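Local structure of 336aa long hypothetical dTDP-glucose 4,6-dehydratase (Pyrococcus horikoshii, 2HUN) at residues N180-Y185 and W217-D222. The protein binds NAD(+) in a Rossmann-type fold and probably acts as a dTDP-glucose 4,6-dehydratase, removing water from the nucleotide sugar. Numbering follows the deposited sequence.
Sequences NNYGPY and WLYVED. With NAD (nicotinamide-adenine-dinucleotide), chain C.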
ATOM      1  N   ASN A 180     -17.195  -9.253  -5.389  1.00 26.43           N
ATOM      2  CA  ASN A 180     -18.453  -8.563  -5.122  1.00 26.25           C
ATOM      3  C   ASN A 180     -19.438  -9.336  -4.252  1.00 24.47           C
ATOM      4  O   ASN A 180     -19.812 -10.459  -4.580  1.00 24.45           O
ATOM      5  CB  ASN A 180     -19.117  -8.203  -6.444  1.00 25.74           C
ATOM      6  CG  ASN A 180     -18.200  -7.428  -7.353  1.00 27.96           C
ATOM      7  OD1 ASN A 180     -17.892  -6.262  -7.099  1.00 26.25           O
ATOM      8  ND2 ASN A 180     -17.735  -8.082  -8.416  1.00 30.42           N
ATOM      9  N   ASN A 181     -19.848  -8.728  -3.140  1.00 23.25           N
ATOM     10  CA  ASN A 181     -20.818  -9.354  -2.239  1.00 24.15           C
ATOM     11  C   ASN A 181     -22.241  -8.947  -2.618  1.00 24.24           C
ATOM     12  O   ASN A 181     -22.468  -7.855  -3.141  1.00 25.01           O
ATOM     13  CB  ASN A 181     -20.590  -8.927  -0.783  1.00 24.58           C
ATOM     14  CG  ASN A 181     -19.449  -9.671  -0.112  1.00 25.71           C
ATOM     15  OD1 ASN A 181     -19.577 -10.110   1.033  1.00 24.76           O
ATOM     16  ND2 ASN A 181     -18.323  -9.801  -0.810  1.00 23.76           N
ATOM     17  N   TYR A 182     -23.189  -9.833  -2.334  1.00 25.21           N
ATOM     18  CA  TYR A 182     -24.604  -9.581  -2.582  1.00 26.06           C
ATOM     19  C   TYR A 182     -25.385 -10.390  -1.555  1.00 25.81           C
ATOM     20  O   TYR A 182     -24.904 -11.413  -1.059  1.00 26.49           O
ATOM     21  CB  TYR A 182     -24.994  -9.984  -4.012  1.00 26.24           C
ATOM     22  CG  TYR A 182     -25.011 -11.471  -4.286  1.00 27.95           C
ATOM     23  CD1 TYR A 182     -23.848 -12.144  -4.655  1.00 26.95           C
ATOM     24  CD2 TYR A 182     -26.191 -12.205  -4.183  1.00 27.58           C
ATOM     25  CE1 TYR A 182     -23.861 -13.520  -4.921  1.00 27.44           C
ATOM     26  CE2 TYR A 182     -26.216 -13.574  -4.444  1.00 27.48           C
ATOM     27  CZ  TYR A 182     -25.050 -14.224  -4.813  1.00 27.87           C
ATOM     28  OH  TYR A 182     -25.076 -15.574  -5.082  1.00 30.18           O
ATOM     29  N   GLY A 183     -26.579  -9.916  -1.216  1.00 26.31           N
ATOM     30  CA  GLY A 183     -27.394 -10.603  -0.235  1.00 23.84           C
ATOM     31  C   GLY A 183     -28.142  -9.605   0.628  1.00 24.51           C
ATOM     32  O   GLY A 183     -28.216  -8.420   0.284  1.00 23.33           O
ATOM     33  N   PRO A 184     -28.693 -10.048   1.770  1.00 24.08           N
ATOM     34  CA  PRO A 184     -29.446  -9.177   2.682  1.00 24.34           C
ATOM     35  C   PRO A 184     -28.695  -7.923   3.117  1.00 26.50           C
ATOM     36  O   PRO A 184     -27.472  -7.935   3.277  1.00 27.34           O
ATOM     37  CB  PRO A 184     -29.747 -10.095   3.865  1.00 23.82           C
ATOM     38  CG  PRO A 184     -29.824 -11.463   3.219  1.00 24.07           C
ATOM     39  CD  PRO A 184     -28.650 -11.432   2.279  1.00 22.59           C
ATOM     40  N   TYR A 185     -29.438  -6.837   3.295  1.00 27.31           N
ATOM     41  CA  TYR A 185     -28.873  -5.576   3.758  1.00 27.51           C
ATOM     42  C   TYR A 185     -27.969  -4.785   2.811  1.00 26.64           C
ATOM     43  O   TYR A 185     -27.270  -3.871   3.249  1.00 25.04           O
ATOM     44  CB  TYR A 185     -28.140  -5.808   5.080  1.00 30.17           C
ATOM     45  CG  TYR A 185     -29.025  -6.392   6.160  1.00 33.64           C
ATOM     46  CD1 TYR A 185     -29.974  -5.603   6.817  1.00 34.92           C
ATOM     47  CD2 TYR A 185     -28.928  -7.740   6.516  1.00 34.61           C
ATOM     48  CE1 TYR A 185     -30.806  -6.142   7.805  1.00 34.29           C
ATOM     49  CE2 TYR A 185     -29.753  -8.290   7.498  1.00 36.31           C
ATOM     50  CZ  TYR A 185     -30.688  -7.485   8.139  1.00 35.60           C
ATOM     51  OH  TYR A 185     -31.485  -8.025   9.125  1.00 36.38           O
ATOM     52  N   TRP A 217     -19.363 -12.942  -8.337  1.00 30.54           N
ATOM     53  CA  TRP A 217     -20.375 -12.660  -7.331  1.00 27.56           C
ATOM     54  C   TRP A 217     -20.305 -13.671  -6.206  1.00 26.31           C
ATOM     55  O   TRP A 217     -20.356 -14.884  -6.430  1.00 25.40           O
ATOM     56  CB  TRP A 217     -21.766 -12.635  -7.970  1.00 27.50           C
ATOM     57  CG  TRP A 217     -21.898 -11.506  -8.949  1.00 29.78           C
ATOM     58  CD1 TRP A 217     -21.686 -11.557 -10.299  1.00 30.43           C
ATOM     59  CD2 TRP A 217     -22.154 -10.130  -8.635  1.00 29.72           C
ATOM     60  NE1 TRP A 217     -21.786 -10.298 -10.842  1.00 30.20           N
ATOM     61  CE2 TRP A 217     -22.075  -9.404  -9.844  1.00 29.96           C
ATOM     62  CE3 TRP A 217     -22.437  -9.440  -7.449  1.00 28.62           C
ATOM     63  CZ2 TRP A 217     -22.270  -8.020  -9.899  1.00 28.95           C
ATOM     64  CZ3 TRP A 217     -22.631  -8.062  -7.506  1.00 29.36           C
ATOM     65  CH2 TRP A 217     -22.546  -7.370  -8.724  1.00 29.88           C
ATOM     66  N   LEU A 218     -20.168 -13.157  -4.989  1.00 24.64           N
ATOM     67  CA  LEU A 218     -20.066 -13.992  -3.798  1.00 24.19           C
ATOM     68  C   LEU A 218     -21.197 -13.696  -2.815  1.00 22.93           C
ATOM     69  O   LEU A 218     -21.334 -12.561  -2.353  1.00 22.95           O
ATOM     70  CB  LEU A 218     -18.713 -13.731  -3.128  1.00 25.22           C
ATOM     71  CG  LEU A 218     -18.361 -14.406  -1.801  1.00 24.68           C
ATOM     72  CD1 LEU A 218     -18.174 -15.893  -2.017  1.00 24.71           C
ATOM     73  CD2 LEU A 218     -17.085 -13.787  -1.249  1.00 27.37           C
ATOM     74  N   TYR A 219     -21.999 -14.708  -2.488  1.00 23.59           N
ATOM     75  CA  TYR A 219     -23.091 -14.506  -1.531  1.00 23.93           C
ATOM     76  C   TYR A 219     -22.466 -14.047  -0.215  1.00 23.22           C
ATOM     77  O   TYR A 219     -21.520 -14.662   0.273  1.00 24.58           O
ATOM     78  CB  TYR A 219     -23.884 -15.799  -1.315  1.00 24.28           C
ATOM     79  CG  TYR A 219     -25.132 -15.592  -0.473  1.00 25.85           C
ATOM     80  CD1 TYR A 219     -26.101 -14.661  -0.849  1.00 25.41           C
ATOM     81  CD2 TYR A 219     -25.321 -16.296   0.719  1.00 26.02           C
ATOM     82  CE1 TYR A 219     -27.224 -14.428  -0.058  1.00 27.29           C
ATOM     83  CE2 TYR A 219     -26.441 -16.072   1.517  1.00 28.16           C
ATOM     84  CZ  TYR A 219     -27.387 -15.131   1.124  1.00 27.81           C
ATOM     85  OH  TYR A 219     -28.473 -14.873   1.923  1.00 27.43           O
ATOM     86  N   VAL A 220     -22.987 -12.966   0.356  1.00 22.88           N
ATOM     87  CA  VAL A 220     -22.422 -12.417   1.583  1.00 21.75           C
ATOM     88  C   VAL A 220     -22.222 -13.426   2.714  1.00 23.59           C
ATOM     89  O   VAL A 220     -21.193 -13.395   3.391  1.00 22.31           O
ATOM     90  CB  VAL A 220     -23.258 -11.212   2.104  1.00 22.66           C
ATOM     91  CG1 VAL A 220     -24.632 -11.679   2.598  1.00 21.37           C
ATOM     92  CG2 VAL A 220     -22.492 -10.492   3.207  1.00 18.98           C
ATOM     93  N   GLU A 221     -23.174 -14.330   2.928  1.00 23.81           N
ATOM     94  CA  GLU A 221     -22.998 -15.305   4.004  1.00 27.18           C
ATOM     95  C   GLU A 221     -21.752 -16.171   3.764  1.00 28.38           C
ATOM     96  O   GLU A 221     -21.072 -16.567   4.719  1.00 27.74           O
ATOM     97  CB  GLU A 221     -24.232 -16.206   4.155  1.00 27.09           C
ATOM     98  CG  GLU A 221     -24.233 -17.010   5.456  1.00 30.63           C
ATOM     99  CD  GLU A 221     -25.327 -18.060   5.501  1.00 33.34           C
ATOM    100  OE1 GLU A 221     -26.499 -17.711   5.254  1.00 37.28           O
ATOM    101  OE2 GLU A 221     -25.021 -19.238   5.786  1.00 34.17           O
ATOM    102  N   ASP A 222     -21.457 -16.463   2.495  1.00 27.48           N
ATOM    103  CA  ASP A 222     -20.280 -17.261   2.155  1.00 26.79           C
ATOM    104  C   ASP A 222     -19.011 -16.469   2.458  1.00 25.66           C
ATOM    105  O   ASP A 222     -17.999 -17.040   2.863  1.00 24.34           O
ATOM    106  CB  ASP A 222     -20.295 -17.664   0.678  1.00 26.57           C
ATOM    107  CG  ASP A 222     -20.988 -18.989   0.442  1.00 26.12           C
ATOM    108  OD1 ASP A 222     -20.896 -19.875   1.320  1.00 24.91           O
ATOM    109  OD2 ASP A 222     -21.611 -19.152  -0.628  1.00 27.09           O
TER
HETATM  110  PA  NAD C 801     -20.474  -0.297   3.668  1.00 29.81           P
HETATM  111  O1A NAD C 801     -20.207   0.972   2.973  1.00 30.66           O
HETATM  112  O2A NAD C 801     -21.830  -0.910   3.583  1.00 28.28           O
HETATM  113  O5B NAD C 801     -20.162  -0.059   5.223  1.00 29.61           O
HETATM  114  C5B NAD C 801     -18.913   0.453   5.711  1.00 25.98           C
HETATM  115  C4B NAD C 801     -19.147   0.627   7.218  1.00 25.67           C
HETATM  116  O4B NAD C 801     -17.944   1.091   7.860  1.00 26.08           O
HETATM  117  C3B NAD C 801     -20.246   1.691   7.497  1.00 23.84           C
HETATM  118  O3B NAD C 801     -21.165   1.211   8.492  1.00 25.94           O
HETATM  119  C2B NAD C 801     -19.432   2.933   7.903  1.00 26.35           C
HETATM  120  O2B NAD C 801     -20.092   3.880   8.742  1.00 24.19           O
HETATM  121  C1B NAD C 801     -18.201   2.306   8.559  1.00 26.08           C
HETATM  122  N9A NAD C 801     -16.989   3.152   8.505  1.00 26.35           N
HETATM  123  C8A NAD C 801     -16.409   3.715   7.428  1.00 29.07           C
HETATM  124  N7A NAD C 801     -15.333   4.400   7.815  1.00 27.53           N
HETATM  125  C5A NAD C 801     -15.211   4.284   9.134  1.00 25.53           C
HETATM  126  C6A NAD C 801     -14.295   4.775  10.105  1.00 26.02           C
HETATM  127  N6A NAD C 801     -13.259   5.547   9.804  1.00 25.53           N
HETATM  128  N1A NAD C 801     -14.526   4.411  11.453  1.00 25.38           N
HETATM  129  C2A NAD C 801     -15.620   3.602  11.795  1.00 25.20           C
HETATM  130  N3A NAD C 801     -16.483   3.142  10.880  1.00 26.48           N
HETATM  131  C4A NAD C 801     -16.274   3.479   9.581  1.00 25.68           C
HETATM  132  O3  NAD C 801     -19.514  -1.336   2.943  1.00 28.75           O
HETATM  133  PN  NAD C 801     -19.230  -2.891   3.032  1.00 27.11           P
HETATM  134  O1N NAD C 801     -19.539  -3.340   1.644  1.00 26.85           O
HETATM  135  O2N NAD C 801     -20.028  -3.545   4.090  1.00 24.88           O
HETATM  136  O5D NAD C 801     -17.626  -3.008   3.192  1.00 28.72           O
HETATM  137  C5D NAD C 801     -16.973  -3.688   4.268  1.00 26.52           C
HETATM  138  C4D NAD C 801     -15.504  -3.973   3.863  1.00 27.11           C
HETATM  139  O4D NAD C 801     -15.443  -4.991   2.850  1.00 24.92           O
HETATM  140  C3D NAD C 801     -14.787  -2.727   3.327  1.00 26.37           C
HETATM  141  O3D NAD C 801     -13.456  -2.683   3.903  1.00 26.82           O
HETATM  142  C2D NAD C 801     -14.751  -2.965   1.792  1.00 25.82           C
HETATM  143  O2D NAD C 801     -13.605  -2.326   1.223  1.00 27.39           O
HETATM  144  C1D NAD C 801     -14.712  -4.483   1.718  1.00 26.83           C
HETATM  145  N1N NAD C 801     -15.280  -5.065   0.484  1.00 27.36           N
HETATM  146  C2N NAD C 801     -16.679  -4.989   0.170  1.00 27.12           C
HETATM  147  C3N NAD C 801     -17.140  -5.581  -1.019  1.00 28.60           C
HETATM  148  C7N NAD C 801     -18.634  -5.548  -1.416  1.00 28.92           C
HETATM  149  O7N NAD C 801     -19.009  -6.232  -2.377  1.00 28.14           O
HETATM  150  N7N NAD C 801     -19.482  -4.806  -0.714  1.00 24.58           N
HETATM  151  C4N NAD C 801     -16.232  -6.236  -1.890  1.00 27.77           C
HETATM  152  C5N NAD C 801     -14.861  -6.297  -1.565  1.00 28.23           C
HETATM  153  C6N NAD C 801     -14.372  -5.719  -0.383  1.00 27.58           C
HETATM  154  O   HOH W   1     -22.560 -16.773  -5.725  1.00 34.22           O
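Tyr182 sets one ring face on Tyr219 CA and turns an edge to the Trp217-Leu218 peptide, and this is where the contact packs tightly. That CA sits 4.0 Å from the Tyr182 ring centroid, while the Tyr219 ring turns an edge toward the same phenol in an offset edge-to-face pair, planes at 64°. At the rim, Tyr182 CE1 comes within 3.3 Å of Tyr219 N and also meets CB of Trp217. With chi1 at 70°, CG of Tyr182 is tucked over the residue's own backbone, and the ring leans toward Tyr219. Tyr182 OH hydrogen-bonds a water that in turn donates to Trp217 O. A leucine here would probably leave that water without its phenol partner and open a gap over Tyr219 CA.

Alongside, the two strands pair in parallel. Leu218 N gives Asn180 O a nearly straight bond of 2.8 Å, whereas Tyr182 N to Leu218 O stretches to 3.3 Å and bends to 139°. Val220 N, in the first turn of helix 220-233, bonds Tyr182 O at 2.8 Å, carrying the pairing past the strand end. Asn180 rests CB on the six-membered ring of Trp217 and sends ND2 to Asp216 O.

The looser side is at Pro184, partly exposed, whose CD lies 3.5 Å from Tyr219 OH and 4.0 Å from Val220 CG1.

On the cofactor side, Asn181 N donates to the nicotinamide carboxamide oxygen O7N at 2.7 Å, and its side-chain OD1 is held by His223 ND1. The C-terminal end of strand 172-182 thus meets the carboxamide, while strand 215-219, its parallel neighbour, runs into helix 220-233, an arrangement characteristic of the NAD site in extended short-chain dehydrogenase/reductase Rossmann folds.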